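Local coordinates for protein D-alanine--D-alanine ligase (Coxiella burnetii, PDB 3TQT) that catalyses the ATP-dependent joining of two D-alanine molecules into the D-alanyl-D-alanine dipeptide used to build bacterial peptidoglycan, at residues K4-E17 against S98-Q110. Sequence-based numbering, arbitrary orientation.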
ATOM      1  N   LYS A   4      19.280  26.070  -1.358  1.00 28.60           N
ATOM      2  CA  LYS A   4      18.056  25.633  -0.688  1.00 28.47           C
ATOM      3  C   LYS A   4      17.571  24.283  -1.212  1.00 27.76           C
ATOM      4  O   LYS A   4      17.884  23.883  -2.334  1.00 26.20           O
ATOM      5  CB  LYS A   4      16.953  26.686  -0.828  1.00 28.66           C
ATOM      6  CG  LYS A   4      17.340  28.038  -0.264  1.00 26.44           C
ATOM      7  CD  LYS A   4      16.215  29.048  -0.359  1.00 29.51           C
ATOM      8  CE  LYS A   4      16.667  30.420   0.148  1.00 27.55           C
ATOM      9  NZ  LYS A   4      15.492  31.328   0.275  1.00 30.54           N
ATOM     10  N   LEU A   5      16.822  23.575  -0.380  1.00 22.07           N
ATOM     11  CA  LEU A   5      16.221  22.323  -0.788  1.00 20.49           C
ATOM     12  C   LEU A   5      14.912  22.656  -1.466  1.00 24.44           C
ATOM     13  O   LEU A   5      14.164  23.497  -0.977  1.00 26.07           O
ATOM     14  CB  LEU A   5      15.918  21.465   0.441  1.00 24.90           C
ATOM     15  CG  LEU A   5      17.113  20.825   1.131  1.00 31.05           C
ATOM     16  CD1 LEU A   5      16.687  20.183   2.443  1.00 32.97           C
ATOM     17  CD2 LEU A   5      17.728  19.796   0.200  1.00 35.00           C
ATOM     18  N   HIS A   6      14.626  21.991  -2.576  1.00 22.26           N
ATOM     19  CA  HIS A   6      13.343  22.180  -3.253  1.00 21.61           C
ATOM     20  C   HIS A   6      12.299  21.265  -2.644  1.00 19.46           C
ATOM     21  O   HIS A   6      12.459  20.051  -2.647  1.00 20.92           O
ATOM     22  CB  HIS A   6      13.459  21.855  -4.740  1.00 26.48           C
ATOM     23  CG  HIS A   6      14.203  22.885  -5.527  1.00 31.84           C
ATOM     24  ND1 HIS A   6      13.580  23.974  -6.096  1.00 40.35           N
ATOM     25  CD2 HIS A   6      15.514  22.989  -5.846  1.00 30.33           C
ATOM     26  CE1 HIS A   6      14.475  24.708  -6.732  1.00 40.36           C
ATOM     27  NE2 HIS A   6      15.657  24.133  -6.592  1.00 32.68           N
ATOM     28  N   ILE A   7      11.229  21.859  -2.129  1.00 17.30           N
ATOM     29  CA  ILE A   7      10.166  21.105  -1.518  1.00 15.90           C
ATOM     30  C   ILE A   7       8.924  21.284  -2.384  1.00 18.21           C
ATOM     31  O   ILE A   7       8.561  22.414  -2.717  1.00 23.38           O
ATOM     32  CB  ILE A   7       9.875  21.646  -0.104  1.00 21.17           C
ATOM     33  CG1 ILE A   7      11.169  21.694   0.711  1.00 20.07           C
ATOM     34  CG2 ILE A   7       8.801  20.819   0.586  1.00 24.42           C
ATOM     35  CD1 ILE A   7      11.788  20.327   0.962  1.00 21.87           C
ATOM     36  N   SER A   8       8.293  20.171  -2.747  1.00 18.62           N
ATOM     37  CA  SER A   8       7.009  20.202  -3.448  1.00 19.13           C
ATOM     38  C   SER A   8       5.883  19.786  -2.507  1.00 19.34           C
ATOM     39  O   SER A   8       5.913  18.704  -1.921  1.00 25.22           O
ATOM     40  CB  SER A   8       7.034  19.258  -4.646  1.00 20.50           C
ATOM     41  OG  SER A   8       7.761  19.835  -5.714  1.00 23.04           O
ATOM     42  N   VAL A   9       4.892  20.646  -2.350  1.00 18.31           N
ATOM     43  CA  VAL A   9       3.751  20.299  -1.514  1.00 24.75           C
ATOM     44  C   VAL A   9       2.596  19.895  -2.418  1.00 22.88           C
ATOM     45  O   VAL A   9       2.202  20.659  -3.295  1.00 23.77           O
ATOM     46  CB  VAL A   9       3.362  21.466  -0.601  1.00 19.00           C
ATOM     47  CG1 VAL A   9       2.192  21.072   0.329  1.00 21.08           C
ATOM     48  CG2 VAL A   9       4.577  21.912   0.206  1.00 18.58           C
ATOM     49  N   LEU A  10       2.085  18.677  -2.233  1.00 19.04           N
ATOM     50  CA  LEU A  10       0.985  18.178  -3.061  1.00 18.72           C
ATOM     51  C   LEU A  10      -0.325  18.376  -2.341  1.00 25.81           C
ATOM     52  O   LEU A  10      -0.463  17.991  -1.179  1.00 27.45           O
ATOM     53  CB  LEU A  10       1.150  16.690  -3.367  1.00 23.80           C
ATOM     54  CG  LEU A  10       2.114  16.258  -4.474  1.00 32.62           C
ATOM     55  CD1 LEU A  10       3.354  17.133  -4.531  1.00 34.98           C
ATOM     56  CD2 LEU A  10       2.481  14.780  -4.304  1.00 33.08           C
ATOM     57  N   CYS A  11      -1.301  18.959  -3.030  1.00 27.69           N
ATOM     58  CA  CYS A  11      -2.599  19.197  -2.412  1.00 24.02           C
ATOM     59  C   CYS A  11      -3.739  19.083  -3.406  1.00 25.49           C
ATOM     60  O   CYS A  11      -3.517  19.019  -4.615  1.00 21.70           O
ATOM     61  CB  CYS A  11      -2.644  20.567  -1.744  1.00 28.38           C
ATOM     62  SG  CYS A  11      -2.626  21.957  -2.902  1.00 27.95           S
ATOM     63  N   GLY A  12      -4.962  19.061  -2.874  1.00 24.09           N
ATOM     64  CA  GLY A  12      -6.158  18.960  -3.685  1.00 27.19           C
ATOM     65  C   GLY A  12      -6.538  17.499  -3.795  1.00 31.81           C
ATOM     66  O   GLY A  12      -6.787  16.832  -2.788  1.00 29.22           O
ATOM     67  N   GLY A  13      -6.573  17.006  -5.027  1.00 29.50           N
ATOM     68  CA  GLY A  13      -6.778  15.593  -5.286  1.00 34.86           C
ATOM     69  C   GLY A  13      -8.233  15.243  -5.516  1.00 40.72           C
ATOM     70  O   GLY A  13      -9.130  16.035  -5.220  1.00 35.43           O
ATOM     71  N   GLN A  14      -8.460  14.054  -6.065  1.00 38.12           N
ATOM     72  CA  GLN A  14      -9.808  13.558  -6.263  1.00 42.10           C
ATOM     73  C   GLN A  14     -10.203  12.866  -4.968  1.00 44.63           C
ATOM     74  O   GLN A  14     -10.064  11.651  -4.813  1.00 44.76           O
ATOM     75  CB  GLN A  14      -9.850  12.599  -7.440  1.00 40.78           C
ATOM     76  CG  GLN A  14      -9.129  13.124  -8.659  1.00 41.79           C
ATOM     77  CD  GLN A  14      -9.298  12.222  -9.857  1.00 50.41           C
ATOM     78  OE1 GLN A  14     -10.353  12.217 -10.499  1.00 57.10           O
ATOM     79  NE2 GLN A  14      -8.265  11.446 -10.166  1.00 50.95           N
ATOM     80  N   SER A  15     -10.663  13.676  -4.026  1.00 40.76           N
ATOM     81  CA  SER A  15     -10.942  13.235  -2.675  1.00 35.42           C
ATOM     82  C   SER A  15     -11.924  14.236  -2.112  1.00 39.64           C
ATOM     83  O   SER A  15     -11.877  15.419  -2.459  1.00 39.28           O
ATOM     84  CB  SER A  15      -9.654  13.249  -1.848  1.00 49.07           C
ATOM     85  OG  SER A  15      -9.922  13.093  -0.469  1.00 49.14           O
ATOM     86  N   THR A  16     -12.817  13.770  -1.251  1.00 40.45           N
ATOM     87  CA  THR A  16     -13.799  14.658  -0.651  1.00 43.78           C
ATOM     88  C   THR A  16     -13.146  15.599   0.365  1.00 41.37           C
ATOM     89  O   THR A  16     -13.769  16.554   0.822  1.00 38.20           O
ATOM     90  CB  THR A  16     -14.948  13.867   0.002  1.00 50.05           C
ATOM     91  OG1 THR A  16     -15.948  14.779   0.475  1.00 62.00           O
ATOM     92  CG2 THR A  16     -14.426  13.025   1.153  1.00 49.45           C
ATOM     93  N   GLU A  17     -11.887  15.338   0.714  1.00 31.61           N
ATOM     94  CA  GLU A  17     -11.172  16.238   1.615  1.00 34.97           C
ATOM     95  C   GLU A  17     -10.312  17.244   0.842  1.00 36.15           C
ATOM     96  O   GLU A  17      -9.414  17.857   1.403  1.00 34.02           O
ATOM     97  CB  GLU A  17     -10.317  15.472   2.624  1.00 39.53           C
ATOM     98  CG  GLU A  17     -11.109  14.878   3.778  1.00 49.32           C
ATOM     99  CD  GLU A  17     -11.647  13.499   3.464  1.00 58.68           C
ATOM    100  OE1 GLU A  17     -10.848  12.634   3.044  1.00 53.32           O
ATOM    101  OE2 GLU A  17     -12.868  13.284   3.636  1.00 67.82           O
ATOM    102  N   SER A  98      12.666  20.932 -10.224  1.00 25.23           N
ATOM    103  CA  SER A  98      13.336  20.151  -9.196  1.00 29.43           C
ATOM    104  C   SER A  98      12.407  19.843  -8.041  1.00 26.49           C
ATOM    105  O   SER A  98      11.503  20.612  -7.738  1.00 25.17           O
ATOM    106  CB  SER A  98      14.509  20.954  -8.639  1.00 25.91           C
ATOM    107  OG  SER A  98      15.501  21.124  -9.622  1.00 34.14           O
ATOM    108  N   ALA A  99      12.664  18.719  -7.384  1.00 22.06           N
ATOM    109  CA  ALA A  99      12.058  18.422  -6.100  1.00 25.98           C
ATOM    110  C   ALA A  99      13.039  17.554  -5.324  1.00 28.13           C
ATOM    111  O   ALA A  99      13.439  16.493  -5.786  1.00 29.04           O
ATOM    112  CB  ALA A  99      10.721  17.716  -6.280  1.00 21.61           C
ATOM    113  N   ASP A 100      13.447  18.027  -4.157  1.00 22.19           N
ATOM    114  CA  ASP A 100      14.343  17.268  -3.291  1.00 21.81           C
ATOM    115  C   ASP A 100      13.557  16.459  -2.285  1.00 25.94           C
ATOM    116  O   ASP A 100      14.053  15.490  -1.711  1.00 26.37           O
ATOM    117  CB  ASP A 100      15.267  18.226  -2.557  1.00 18.91           C
ATOM    118  CG  ASP A 100      16.200  18.930  -3.496  1.00 28.15           C
ATOM    119  OD1 ASP A 100      16.781  18.227  -4.347  1.00 26.55           O
ATOM    120  OD2 ASP A 100      16.331  20.170  -3.400  1.00 25.04           O
ATOM    121  N   CYS A 101      12.323  16.880  -2.058  1.00 24.87           N
ATOM    122  CA  CYS A 101      11.454  16.174  -1.138  1.00 24.18           C
ATOM    123  C   CYS A 101      10.022  16.601  -1.386  1.00 23.46           C
ATOM    124  O   CYS A 101       9.744  17.767  -1.682  1.00 21.36           O
ATOM    125  CB  CYS A 101      11.863  16.432   0.319  1.00 18.52           C
ATOM    126  SG  CYS A 101      10.866  15.538   1.554  1.00 25.41           S
ATOM    127  N   VAL A 102       9.114  15.640  -1.292  1.00 19.21           N
ATOM    128  CA  VAL A 102       7.708  15.906  -1.551  1.00 17.90           C
ATOM    129  C   VAL A 102       6.933  15.813  -0.251  1.00 22.24           C
ATOM    130  O   VAL A 102       7.189  14.942   0.573  1.00 23.56           O
ATOM    131  CB  VAL A 102       7.147  14.915  -2.590  1.00 15.86           C
ATOM    132  CG1 VAL A 102       5.653  15.081  -2.737  1.00 15.63           C
ATOM    133  CG2 VAL A 102       7.870  15.096  -3.929  1.00 23.68           C
ATOM    134  N   PHE A 103       6.000  16.737  -0.063  1.00 20.60           N
ATOM    135  CA  PHE A 103       5.169  16.731   1.115  1.00 21.01           C
ATOM    136  C   PHE A 103       3.763  16.390   0.642  1.00 27.07           C
ATOM    137  O   PHE A 103       3.035  17.260   0.189  1.00 24.31           O
ATOM    138  CB  PHE A 103       5.202  18.122   1.752  1.00 30.54           C
ATOM    139  CG  PHE A 103       5.082  18.115   3.249  1.00 26.48           C
ATOM    140  CD1 PHE A 103       6.070  18.684   4.038  1.00 37.14           C
ATOM    141  CD2 PHE A 103       3.995  17.526   3.865  1.00 27.54           C
ATOM    142  CE1 PHE A 103       5.958  18.676   5.406  1.00 25.99           C
ATOM    143  CE2 PHE A 103       3.877  17.522   5.233  1.00 32.02           C
ATOM    144  CZ  PHE A 103       4.861  18.098   6.002  1.00 30.01           C
ATOM    145  N   PRO A 104       3.394  15.100   0.698  1.00 24.58           N
ATOM    146  CA  PRO A 104       2.070  14.724   0.226  1.00 27.18           C
ATOM    147  C   PRO A 104       1.064  15.280   1.232  1.00 35.64           C
ATOM    148  O   PRO A 104       1.155  14.981   2.427  1.00 33.16           O
ATOM    149  CB  PRO A 104       2.096  13.187   0.264  1.00 22.30           C
ATOM    150  CG  PRO A 104       3.482  12.797   0.645  1.00 24.97           C
ATOM    151  CD  PRO A 104       4.106  13.969   1.311  1.00 23.88           C
ATOM    152  N   MET A 105       0.144  16.120   0.779  1.00 21.63           N
ATOM    153  CA  MET A 105      -0.789  16.708   1.720  1.00 20.80           C
ATOM    154  C   MET A 105      -2.175  16.600   1.135  1.00 31.94           C
ATOM    155  O   MET A 105      -2.998  17.500   1.268  1.00 37.89           O
ATOM    156  CB  MET A 105      -0.406  18.148   2.069  1.00 28.78           C
ATOM    157  CG  MET A 105      -1.187  18.757   3.245  1.00 30.40           C
ATOM    158  SD  MET A 105      -1.347  17.707   4.723  1.00 35.51           S
ATOM    159  CE  MET A 105       0.356  17.162   4.946  1.00 26.94           C
ATOM    160  N   VAL A 106      -2.405  15.477   0.471  1.00 23.04           N
ATOM    161  CA  VAL A 106      -3.731  15.105   0.024  1.00 24.59           C
ATOM    162  C   VAL A 106      -4.334  14.165   1.065  1.00 31.92           C
ATOM    163  O   VAL A 106      -3.789  13.088   1.327  1.00 37.06           O
ATOM    164  CB  VAL A 106      -3.674  14.408  -1.340  1.00 24.41           C
ATOM    165  CG1 VAL A 106      -5.044  13.838  -1.698  1.00 25.07           C
ATOM    166  CG2 VAL A 106      -3.191  15.374  -2.404  1.00 32.29           C
ATOM    167  N   HIS A 107      -5.443  14.584   1.672  1.00 33.81           N
ATOM    168  CA  HIS A 107      -6.142  13.761   2.662  1.00 31.89           C
ATOM    169  C   HIS A 107      -7.087  12.777   1.984  1.00 35.14           C
ATOM    170  O   HIS A 107      -7.669  13.077   0.942  1.00 34.24           O
ATOM    171  CB  HIS A 107      -6.953  14.626   3.640  1.00 30.83           C
ATOM    172  CG  HIS A 107      -6.189  15.778   4.224  1.00 40.96           C
ATOM    173  ND1 HIS A 107      -5.129  15.611   5.090  1.00 35.10           N
ATOM    174  CD2 HIS A 107      -6.348  17.116   4.077  1.00 42.94           C
ATOM    175  CE1 HIS A 107      -4.657  16.798   5.440  1.00 35.58           C
ATOM    176  NE2 HIS A 107      -5.381  17.725   4.841  1.00 37.22           N
ATOM    177  N   GLY A 108      -7.245  11.608   2.598  1.00 29.77           N
ATOM    178  CA  GLY A 108      -8.180  10.602   2.135  1.00 31.58           C
ATOM    179  C   GLY A 108      -7.779   9.897   0.854  1.00 37.55           C
ATOM    180  O   GLY A 108      -6.601   9.594   0.619  1.00 36.56           O
ATOM    181  N   THR A 109      -8.782   9.622   0.027  1.00 32.21           N
ATOM    182  CA  THR A 109      -8.578   8.933  -1.233  1.00 31.21           C
ATOM    183  C   THR A 109      -7.387   9.498  -2.006  1.00 30.33           C
ATOM    184  O   THR A 109      -7.180  10.717  -2.068  1.00 34.00           O
ATOM    185  CB  THR A 109      -9.858   8.970  -2.082  1.00 38.61           C
ATOM    186  OG1 THR A 109     -10.909   8.317  -1.366  1.00 46.75           O
ATOM    187  CG2 THR A 109      -9.654   8.266  -3.403  1.00 48.65           C
ATOM    188  N   GLN A 110      -6.595   8.583  -2.565  1.00 42.29           N
ATOM    189  CA  GLN A 110      -5.406   8.908  -3.361  1.00 42.30           C
ATOM    190  C   GLN A 110      -4.216   9.370  -2.516  1.00 41.63           C
ATOM    191  O   GLN A 110      -3.079   8.946  -2.740  1.00 39.77           O
ATOM    192  CB  GLN A 110      -5.728   9.944  -4.453  1.00 40.24           C
ATOM    193  CG  GLN A 110      -7.014   9.666  -5.249  1.00 44.51           C
ATOM    194  CD  GLN A 110      -7.011   8.327  -5.968  1.00 48.10           C
ATOM    195  OE1 GLN A 110      -6.609   7.311  -5.407  1.00 57.20           O
ATOM    196  NE2 GLN A 110      -7.474   8.321  -7.212  1.00 51.32           N
TER
HETATM  197  O   HOH W   1      18.474  21.740  -3.918  1.00 30.53           O
HETATM  198  O   HOH W   2      10.127  20.955  -5.388  1.00 22.32           O
HETATM  199  O   HOH W   3      -7.530  15.796   0.010  1.00 25.39           O
HETATM  200  O   HOH W   4     -12.796  10.619  -0.939  1.00 41.54           O
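His6 meets the 98-110 segment through both backbone and ring. Its N-H runs almost straight (172°) to Asp100 OD2, 2.6 Å away, arriving on the anti side, tilted out of the carboxylate plane; a water joins the same oxygen to Lys4 O. The carbonyl of His6 is gripped twice, by Asp100 N at 2.7 Å and Cys101 N at 3.2 Å. Ser98 CB sits over one face of the His6 imidazole in a CH-pi contact, 3.7 Å from the ring centroid. From Ile7 on, strand 5-12 pairs in parallel with 101-104. Ile7 CD1 reaches Cys101 CB on the face covered by helix 340-370. On the other face Ser8 OG bonds Trp87 NE1 and, through a water, Ser98 O. Ser8 N donates to Cys101 O, and Ser8 O receives Phe103 N at 2.7 Å. Val9 lies alongside Phe103, CG2 against CB. Leu10 straddles Val102 CG1, with CD1 and CD2 each 3.6 Å from it, and its backbone links Phe103 O to Met105 N. At the end of strand 5-12, Val106 CG1 packs on Gly12 O, and a water bridges that oxygen to His107 O. Ser15 OG, swung anti to its own nitrogen (chi1 168°), donates to His107 O at 2.7 Å and accepts from Glu17 N, forming an ST turn just before helix 18-31. Glu17 CB then packs on His107 CB, 3.6 Å away; the His107 ring is held by Ser24 OG and Ile320 O. The paired strands, with 37-44 on the far side of 5-12, form the parallel part of the Rossmann-like N-terminal domain of D-Ala-D-Ala ligases, and the loop after 101-104 brings Thr109 and His107 near residues predicted to bind ATP and magnesium.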